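Long-range contacts in thiamine-monophosphate kinase (Aquifex aeolicus, PDB 1VQV), which catalyses the ATP-dependent phosphorylation of thiamine monophosphate to thiamine diphosphate, the active form of vitamin B1, and works as a homodimer: residues L45-H50 with E124-S129; G224-I229 with G290-G295; S231-L236 with M279-R284. All coordinates share one frame; numbering follows the deposited sequence.

Contact 1 of 3, residues L45-H50 with E124-S129; sequences LNEGVH and EKIGIS
E47 grips the 124-129 segment twice, once with its backbone and once with its carboxylate. Its amide N gives a nearly straight hydrogen bond to I126 O (2.8 Å, 174° at the hydrogen), and OE1 takes the amide of I126 in return, E47 OE1 to I126 N 3.1 Å. OE1 is met on its anti side, slightly out of the carboxylate plane. CG of E47 stands anti to the backbone N (chi1 -169°) and the chain runs on extended, which carries OE1 across to I126. The same oxygen forms a salt bridge with R53, so the group is fixed between a main-chain N-H and a guanidinium. K125 crosses E47 at about a right angle and lays its methylenes across the carboxylate, with K125 NZ 4.2 Å from E47 OE2, beyond a salt bridge.

Further along, L45 and I128 form an antiparallel hydrogen-bonded pair, L45 N to I128 O 2.8 Å and I128 N to L45 O 2.7 Å. N46 faces G127 in the following non-hydrogen-bonded pair, where N46 OD1 comes to 3.3 Å from G127 CA. A water donates to N46 OD1 and, weakly, to I126 O.

At the end of the strand, N46 O accepts from both V49 N and H50 N, and N46 N donates to H50 ND1 (2.7 Å), tilted out of the imidazole plane, closing a compact turn that sets the ring beside its own strand end. On the face bearing L45 and I128 the two CB atoms pack together, and I128 continues onto V60 and A64 of helix 57-73.

The pairing joins the strand 38-46, outermost within this chain, to its neighbour in the four-stranded sheet of the PurM-like N-terminal domain, with the substrate-binding H50 in the turn at its end.

Contact 2 of 3, residues G224-I229 with G290-G295; sequences GVKIEI and GVFVDG
The F292 ring has I227 O at its edge, near the ring plane, and K226 CE oblique to it; the K226 and F292 side chains cross at roughly a right angle. The lysine approaches with its last two atoms: K226 CE comes to 3.4 Å from F292 CE1, and K226 NZ makes an off-centre cation-pi contact, 4.2 Å from the F292 ring centroid and 31° off the normal. With CG anti to the backbone N (chi1 168°), the lysine stays extended until it bends at chi4, which brings the ammonium to E228 OE2 in a weakly hydrogen-bonded salt bridge.

Beneath these side chains, strands 226-229 and 291-293 run parallel, as neighbours in the mixed seven-stranded sheet. I227 O receives F292 N at 2.9 Å. Next, I229 N reaches F292 O at 2.7 Å in an almost straight bond (172° at the hydrogen), and I229 O accepts D294 N at 3.0 Å.

I227, I229, V291 and V293 occupy the other face. There I229 CD1 meets V291 CG1 at 4.3 Å, and helix 212-222 covers V291 through A216, N217 and A220 and I227 through L219.

Contact 3 of 3, residues S231-L236 with M279-R284; sequences SEKLPL and MTEIGR
The loop between strand 226-229 and helix 238-246 lies against strand 280-286 of the mixed seven-stranded sheet, and K233 and E281 make its one salt bridge to the 279-284 segment. K233 NZ donates to E281 OE2 at 2.7 Å and meets that oxygen nearly along its C-O axis. The two chains run alongside one another in the same direction, both extended beyond CG. On the way the lysine's methylenes follow the strand backbone, K233 CB lying 3.7 Å from E281 O and K233 CD 3.6 Å from I282 O. The other carboxylate oxygen, E281 OE1, also makes a weak hydrogen bond to S150 OG.

I282 and G283 both face V151 of the adjoining strand 150-153, the pattern of a classic beta bulge. In this irregular stretch CG1 of I282 sits between the backbone N and the carbonyl carbon (chi1 63°), which leaves the CG2 branch to meet the proline ring, I282 CG2 to P235 CD 3.8 Å. L234 comes in obliquely, L234 CD1 lying 3.8 Å from I282 CB. Although the CB of L234 points away from the strand, its branch tip turns back to make this contact.

P235 and T280 pass each other head to tail. The methyl of the threonine, T280 CG2, rests 3.5 Å from K233 O, whereas P235 CB is 4.0 Å from T280 OG1. I282 has further neighbours within the sheet, packing on I229 of strand 226-229 and on V153 of strand 150-153. Behind these residues, L234 also packs on A255 and L256 of helix 251-256, while P235 reaches V153 of strand 150-153.

Overall arrangement
Contact 1 lies on the opposite side of the chain's centre from the other two, its centre 36 Å from that of contact 2 and 34 Å from that of contact 3. It is largely buried, in the N-terminal sheet, and reaches the second subunit; contacts 2 and 3 are partly buried and touch no other chain. These two share the seven-stranded sheet, with contact 3 nested inside the loop that contact 2 closes, and I229 of contact 2 packs on L234 and I282 of contact 3. Antiparallel pairing dominates contact 1 and parallel pairing contact 2, whereas contact 3 has no backbone hydrogen bond between its segments and is held by one salt bridge and side-chain packing.

Contact 1 of 3, residues L45-H50 with E124-S129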
loop_
_atom_site.group_PDB
_atom_site.type_symbol
_atom_site.label_atom_id
_atom_site.label_comp_id
_atom_site.label_asym_id
_atom_site.label_seq_id
_atom_site.Cartn_x
_atom_site.Cartn_y
_atom_site.Cartn_z
ATOM N N LEU B 45 -4.325 9.128 -2.724
ATOM C CA LEU B 45 -5.167 10.313 -2.780
ATOM C C LEU B 45 -4.767 11.139 -1.566
ATOM O O LEU B 45 -4.928 10.707 -0.424
ATOM C CB LEU B 45 -6.662 9.948 -2.709
ATOM C CG LEU B 45 -7.224 9.085 -3.851
ATOM C CD1 LEU B 45 -8.750 9.068 -3.822
ATOM C CD2 LEU B 45 -6.744 9.649 -5.176
ATOM N N ASN B 46 -4.198 12.311 -1.811
ATOM C CA ASN B 46 -3.793 13.158 -0.711
ATOM C C ASN B 46 -4.556 14.450 -0.711
ATOM O O ASN B 46 -4.686 15.122 -1.744
ATOM C CB ASN B 46 -2.297 13.457 -0.750
ATOM C CG ASN B 46 -1.457 12.238 -0.480
ATOM O OD1 ASN B 46 -1.690 11.509 0.479
ATOM N ND2 ASN B 46 -0.470 12.006 -1.330
ATOM N N GLU B 47 -5.062 14.782 0.472
ATOM C CA GLU B 47 -5.805 16.000 0.680
ATOM C C GLU B 47 -4.979 17.178 0.179
ATOM O O GLU B 47 -3.761 17.222 0.355
ATOM C CB GLU B 47 -6.093 16.192 2.162
ATOM C CG GLU B 47 -7.098 17.300 2.406
ATOM C CD GLU B 47 -7.173 17.740 3.848
ATOM O OE1 GLU B 47 -6.860 16.941 4.755
ATOM O OE2 GLU B 47 -7.570 18.899 4.063
ATOM N N GLY B 48 -5.658 18.132 -0.437
ATOM C CA GLY B 48 -4.973 19.293 -0.943
ATOM C C GLY B 48 -4.601 19.154 -2.401
ATOM O O GLY B 48 -4.669 20.125 -3.164
ATOM N N VAL B 49 -4.218 17.944 -2.790
ATOM C CA VAL B 49 -3.824 17.679 -4.159
ATOM C C VAL B 49 -4.919 16.967 -4.960
ATOM O O VAL B 49 -5.473 17.537 -5.899
ATOM C CB VAL B 49 -2.524 16.834 -4.201
ATOM C CG1 VAL B 49 -2.142 16.521 -5.649
ATOM C CG2 VAL B 49 -1.397 17.584 -3.509
ATOM N N HIS B 50 -5.244 15.737 -4.572
ATOM C CA HIS B 50 -6.248 14.942 -5.284
ATOM C C HIS B 50 -7.702 15.266 -4.979
ATOM O O HIS B 50 -8.589 15.013 -5.807
ATOM C CB HIS B 50 -6.004 13.450 -5.032
ATOM C CG HIS B 50 -4.608 13.015 -5.348
ATOM N ND1 HIS B 50 -3.608 12.977 -4.402
ATOM C CD2 HIS B 50 -4.030 12.676 -6.524
ATOM C CE1 HIS B 50 -2.469 12.635 -4.981
ATOM N NE2 HIS B 50 -2.698 12.448 -6.267
ATOM N N GLU B 124 -0.975 15.208 9.841
ATOM C CA GLU B 124 -1.433 16.583 9.770
ATOM C C GLU B 124 -2.551 16.687 8.714
ATOM O O GLU B 124 -3.503 17.451 8.887
ATOM C CB GLU B 124 -0.247 17.502 9.441
ATOM C CG GLU B 124 -0.523 18.997 9.647
ATOM C CD GLU B 124 -0.655 19.408 11.121
ATOM O OE1 GLU B 124 0.387 19.531 11.820
ATOM O OE2 GLU B 124 -1.812 19.604 11.572
ATOM N N LYS B 125 -2.446 15.900 7.641
ATOM C CA LYS B 125 -3.454 15.909 6.564
ATOM C C LYS B 125 -3.936 14.500 6.117
ATOM O O LYS B 125 -3.272 13.480 6.366
ATOM C CB LYS B 125 -2.913 16.684 5.350
ATOM C CG LYS B 125 -2.910 18.205 5.502
ATOM C CD LYS B 125 -4.325 18.731 5.683
ATOM C CE LYS B 125 -4.381 20.256 5.795
ATOM N NZ LYS B 125 -3.904 20.950 4.564
ATOM N N ILE B 126 -5.091 14.449 5.455
ATOM C CA ILE B 126 -5.641 13.175 5.001
ATOM C C ILE B 126 -4.847 12.578 3.837
ATOM O O ILE B 126 -4.723 13.176 2.765
ATOM C CB ILE B 126 -7.127 13.310 4.582
ATOM C CG1 ILE B 126 -7.957 13.818 5.763
ATOM C CG2 ILE B 126 -7.665 11.958 4.132
ATOM C CD1 ILE B 126 -9.407 14.227 5.415
ATOM N N GLY B 127 -4.284 11.403 4.078
ATOM C CA GLY B 127 -3.524 10.714 3.058
ATOM C C GLY B 127 -4.176 9.358 2.884
ATOM O O GLY B 127 -4.295 8.611 3.849
ATOM N N ILE B 128 -4.621 9.052 1.667
ATOM C CA ILE B 128 -5.256 7.776 1.395
ATOM C C ILE B 128 -4.341 6.966 0.496
ATOM O O ILE B 128 -3.958 7.416 -0.577
ATOM C CB ILE B 128 -6.629 7.953 0.713
ATOM C CG1 ILE B 128 -7.511 8.877 1.549
ATOM C CG2 ILE B 128 -7.317 6.610 0.596
ATOM C CD1 ILE B 128 -8.878 9.109 0.976
ATOM N N SER B 129 -3.986 5.771 0.951
ATOM C CA SER B 129 -3.100 4.897 0.203
ATOM C C SER B 129 -3.771 3.538 0.081
ATOM O O SER B 129 -3.999 2.858 1.077
ATOM C CB SER B 129 -1.757 4.785 0.933
ATOM O OG SER B 129 -0.831 3.986 0.224
HETATM O O HOH W 1 -1.485 13.415 2.832
#

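Contact 2 of 3, residues G224-I229 with G290-G295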
loop_
_atom_site.group_PDB
_atom_site.type_symbol
_atom_site.label_atom_id
_atom_site.label_comp_id
_atom_site.label_asym_id
_atom_site.label_seq_id
_atom_site.Cartn_x
_atom_site.Cartn_y
_atom_site.Cartn_z
ATOM N N GLY B 224 7.918 -0.198 -29.814
ATOM C CA GLY B 224 8.653 0.216 -30.998
ATOM C C GLY B 224 7.815 0.663 -32.173
ATOM O O GLY B 224 8.353 0.955 -33.249
ATOM N N VAL B 225 6.507 0.748 -31.964
ATOM C CA VAL B 225 5.604 1.147 -33.033
ATOM C C VAL B 225 5.319 2.645 -33.057
ATOM O O VAL B 225 5.683 3.373 -32.140
ATOM C CB VAL B 225 4.282 0.331 -32.961
ATOM C CG1 VAL B 225 3.368 0.865 -31.866
ATOM C CG2 VAL B 225 3.600 0.349 -34.311
ATOM N N LYS B 226 4.691 3.092 -34.136
ATOM C CA LYS B 226 4.332 4.491 -34.343
ATOM C C LYS B 226 2.801 4.544 -34.436
ATOM O O LYS B 226 2.207 3.726 -35.149
ATOM C CB LYS B 226 4.980 4.975 -35.649
ATOM C CG LYS B 226 4.507 6.321 -36.205
ATOM C CD LYS B 226 5.194 6.632 -37.540
ATOM C CE LYS B 226 4.670 7.932 -38.184
ATOM N NZ LYS B 226 3.187 7.901 -38.422
ATOM N N ILE B 227 2.167 5.479 -33.724
ATOM C CA ILE B 227 0.703 5.591 -33.733
ATOM C C ILE B 227 0.191 6.850 -34.428
ATOM O O ILE B 227 0.798 7.923 -34.326
ATOM C CB ILE B 227 0.119 5.537 -32.274
ATOM C CG1 ILE B 227 0.186 4.100 -31.750
ATOM C CG2 ILE B 227 -1.315 6.065 -32.229
ATOM C CD1 ILE B 227 -0.512 3.886 -30.425
ATOM N N GLU B 228 -0.933 6.709 -35.130
ATOM C CA GLU B 228 -1.553 7.819 -35.844
ATOM C C GLU B 228 -3.005 7.990 -35.398
ATOM O O GLU B 228 -3.836 7.098 -35.611
ATOM C CB GLU B 228 -1.529 7.558 -37.350
ATOM C CG GLU B 228 -0.193 7.080 -37.895
ATOM C CD GLU B 228 -0.264 6.756 -39.381
ATOM O OE1 GLU B 228 -1.372 6.415 -39.871
ATOM O OE2 GLU B 228 0.795 6.830 -40.044
ATOM N N ILE B 229 -3.306 9.153 -34.822
ATOM C CA ILE B 229 -4.648 9.466 -34.319
ATOM C C ILE B 229 -5.312 10.618 -35.087
ATOM O O ILE B 229 -4.669 11.606 -35.427
ATOM C CB ILE B 229 -4.580 9.862 -32.812
ATOM C CG1 ILE B 229 -4.051 8.694 -31.969
ATOM C CG2 ILE B 229 -5.949 10.284 -32.304
ATOM C CD1 ILE B 229 -3.780 9.090 -30.518
ATOM N N GLY B 290 6.966 7.331 -33.420
ATOM C CA GLY B 290 6.147 8.239 -32.614
ATOM C C GLY B 290 4.663 8.448 -32.864
ATOM O O GLY B 290 4.089 7.878 -33.800
ATOM N N VAL B 291 4.035 9.292 -32.039
ATOM C CA VAL B 291 2.594 9.553 -32.163
ATOM C C VAL B 291 2.272 10.811 -32.967
ATOM O O VAL B 291 2.919 11.847 -32.822
ATOM C CB VAL B 291 1.917 9.654 -30.758
ATOM C CG1 VAL B 291 0.396 9.825 -30.906
ATOM C CG2 VAL B 291 2.235 8.412 -29.942
ATOM N N PHE B 292 1.243 10.711 -33.800
ATOM C CA PHE B 292 0.834 11.808 -34.663
ATOM C C PHE B 292 -0.682 12.101 -34.608
ATOM O O PHE B 292 -1.518 11.191 -34.500
ATOM C CB PHE B 292 1.287 11.484 -36.092
ATOM C CG PHE B 292 2.791 11.408 -36.244
ATOM C CD1 PHE B 292 3.532 10.355 -35.693
ATOM C CD2 PHE B 292 3.475 12.439 -36.882
ATOM C CE1 PHE B 292 4.935 10.344 -35.776
ATOM C CE2 PHE B 292 4.865 12.439 -36.971
ATOM C CZ PHE B 292 5.597 11.392 -36.416
ATOM N N VAL B 293 -1.028 13.381 -34.688
ATOM C CA VAL B 293 -2.415 13.810 -34.632
ATOM C C VAL B 293 -2.691 14.596 -35.882
ATOM O O VAL B 293 -1.940 15.512 -36.214
ATOM C CB VAL B 293 -2.671 14.747 -33.414
ATOM C CG1 VAL B 293 -4.139 15.173 -33.381
ATOM C CG2 VAL B 293 -2.272 14.048 -32.107
ATOM N N ASP B 294 -3.764 14.255 -36.579
ATOM C CA ASP B 294 -4.098 14.976 -37.795
ATOM C C ASP B 294 -2.885 15.115 -38.718
ATOM O O ASP B 294 -2.829 16.018 -39.558
ATOM C CB ASP B 294 -4.651 16.359 -37.438
ATOM C CG ASP B 294 -6.133 16.320 -37.095
ATOM O OD1 ASP B 294 -6.528 15.400 -36.346
ATOM O OD2 ASP B 294 -6.897 17.198 -37.572
ATOM N N GLY B 295 -1.911 14.224 -38.548
ATOM C CA GLY B 295 -0.723 14.258 -39.382
ATOM C C GLY B 295 0.524 14.892 -38.784
ATOM O O GLY B 295 1.649 14.576 -39.210
#

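Contact 3 of 3, residues S231-L236 with M279-R284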
loop_
_atom_site.group_PDB
_atom_site.type_symbol
_atom_site.label_atom_id
_atom_site.label_comp_id
_atom_site.label_asym_id
_atom_site.label_seq_id
_atom_site.Cartn_x
_atom_site.Cartn_y
_atom_site.Cartn_z
ATOM N N SER B 231 -7.874 13.544 -34.809
ATOM C CA SER B 231 -8.567 14.393 -33.844
ATOM C C SER B 231 -10.085 14.387 -33.943
ATOM O O SER B 231 -10.758 14.501 -32.922
ATOM C CB SER B 231 -8.077 15.833 -33.970
ATOM O OG SER B 231 -8.663 16.456 -35.096
ATOM N N GLU B 232 -10.622 14.260 -35.158
ATOM C CA GLU B 232 -12.071 14.267 -35.356
ATOM C C GLU B 232 -12.751 12.903 -35.197
ATOM O O GLU B 232 -13.902 12.704 -35.609
ATOM C CB GLU B 232 -12.422 14.901 -36.714
ATOM C CG GLU B 232 -11.831 14.232 -37.974
ATOM C CD GLU B 232 -12.821 13.293 -38.681
ATOM O OE1 GLU B 232 -14.034 13.640 -38.767
ATOM O OE2 GLU B 232 -12.379 12.219 -39.163
ATOM N N LYS B 233 -12.027 11.979 -34.574
ATOM C CA LYS B 233 -12.512 10.634 -34.298
ATOM C C LYS B 233 -12.634 10.511 -32.779
ATOM O O LYS B 233 -13.379 9.680 -32.263
ATOM C CB LYS B 233 -11.514 9.613 -34.822
ATOM C CG LYS B 233 -11.850 9.072 -36.183
ATOM C CD LYS B 233 -10.676 8.269 -36.723
ATOM C CE LYS B 233 -11.120 7.165 -37.690
ATOM N NZ LYS B 233 -9.969 6.260 -38.004
ATOM N N LEU B 234 -11.883 11.362 -32.084
ATOM C CA LEU B 234 -11.849 11.432 -30.628
ATOM C C LEU B 234 -13.255 11.586 -30.059
ATOM O O LEU B 234 -13.988 12.506 -30.428
ATOM C CB LEU B 234 -10.960 12.608 -30.204
ATOM C CG LEU B 234 -9.495 12.336 -29.823
ATOM C CD1 LEU B 234 -8.890 11.266 -30.693
ATOM C CD2 LEU B 234 -8.698 13.623 -29.926
ATOM N N PRO B 235 -13.650 10.669 -29.158
ATOM C CA PRO B 235 -14.964 10.642 -28.501
ATOM C C PRO B 235 -15.160 11.792 -27.532
ATOM O O PRO B 235 -14.516 11.876 -26.486
ATOM C CB PRO B 235 -14.979 9.284 -27.813
ATOM C CG PRO B 235 -13.538 9.086 -27.467
ATOM C CD PRO B 235 -12.812 9.546 -28.700
ATOM N N LEU B 236 -16.073 12.675 -27.904
ATOM C CA LEU B 236 -16.373 13.848 -27.121
ATOM C C LEU B 236 -17.775 13.815 -26.571
ATOM O O LEU B 236 -18.739 13.608 -27.301
ATOM C CB LEU B 236 -16.200 15.084 -27.979
ATOM C CG LEU B 236 -14.812 15.718 -28.092
ATOM C CD1 LEU B 236 -13.711 14.692 -28.251
ATOM C CD2 LEU B 236 -14.866 16.673 -29.257
HETATM N N MSE B 279 -17.103 1.463 -27.549
HETATM C CA MSE B 279 -15.760 1.481 -28.114
HETATM C C MSE B 279 -15.669 2.494 -29.277
HETATM O O MSE B 279 -16.611 2.633 -30.052
HETATM C CB MSE B 279 -15.497 0.067 -28.612
HETATM C CG MSE B 279 -14.097 -0.328 -28.867
HETATM SE SE MSE B 279 -14.193 -2.190 -29.362
HETATM C CE MSE B 279 -15.387 -2.875 -27.975
ATOM N N THR B 280 -14.551 3.204 -29.391
ATOM C CA THR B 280 -14.369 4.186 -30.467
ATOM C C THR B 280 -12.956 4.141 -31.056
ATOM O O THR B 280 -11.964 4.358 -30.347
ATOM C CB THR B 280 -14.608 5.621 -29.967
ATOM O OG1 THR B 280 -15.919 5.720 -29.399
ATOM C CG2 THR B 280 -14.477 6.613 -31.108
ATOM N N GLU B 281 -12.854 3.858 -32.350
ATOM C CA GLU B 281 -11.549 3.815 -32.992
ATOM C C GLU B 281 -11.097 5.250 -33.273
ATOM O O GLU B 281 -11.829 6.042 -33.853
ATOM C CB GLU B 281 -11.619 3.030 -34.298
ATOM C CG GLU B 281 -10.265 2.896 -34.953
ATOM C CD GLU B 281 -10.356 2.716 -36.445
ATOM O OE1 GLU B 281 -10.857 1.659 -36.897
ATOM O OE2 GLU B 281 -9.927 3.649 -37.165
ATOM N N ILE B 282 -9.877 5.577 -32.880
ATOM C CA ILE B 282 -9.395 6.933 -33.069
ATOM C C ILE B 282 -8.185 7.060 -33.986
ATOM O O ILE B 282 -7.842 8.156 -34.428
ATOM C CB ILE B 282 -9.056 7.571 -31.707
ATOM C CG1 ILE B 282 -7.930 6.792 -31.035
ATOM C CG2 ILE B 282 -10.285 7.568 -30.813
ATOM C CD1 ILE B 282 -7.268 7.560 -29.928
ATOM N N GLY B 283 -7.542 5.941 -34.282
ATOM C CA GLY B 283 -6.382 6.002 -35.145
ATOM C C GLY B 283 -5.868 4.636 -35.531
ATOM O O GLY B 283 -6.568 3.635 -35.349
ATOM N N ARG B 284 -4.642 4.586 -36.046
ATOM C CA ARG B 284 -4.049 3.317 -36.474
ATOM C C ARG B 284 -2.602 3.132 -36.029
ATOM O O ARG B 284 -1.885 4.101 -35.761
ATOM C CB ARG B 284 -4.118 3.201 -38.004
ATOM C CG ARG B 284 -5.408 3.754 -38.616
ATOM C CD ARG B 284 -5.637 3.266 -40.054
ATOM N NE ARG B 284 -4.460 3.428 -40.909
ATOM C CZ ARG B 284 -4.460 3.257 -42.235
ATOM N NH1 ARG B 284 -5.589 2.922 -42.862
ATOM N NH2 ARG B 284 -3.328 3.401 -42.935
#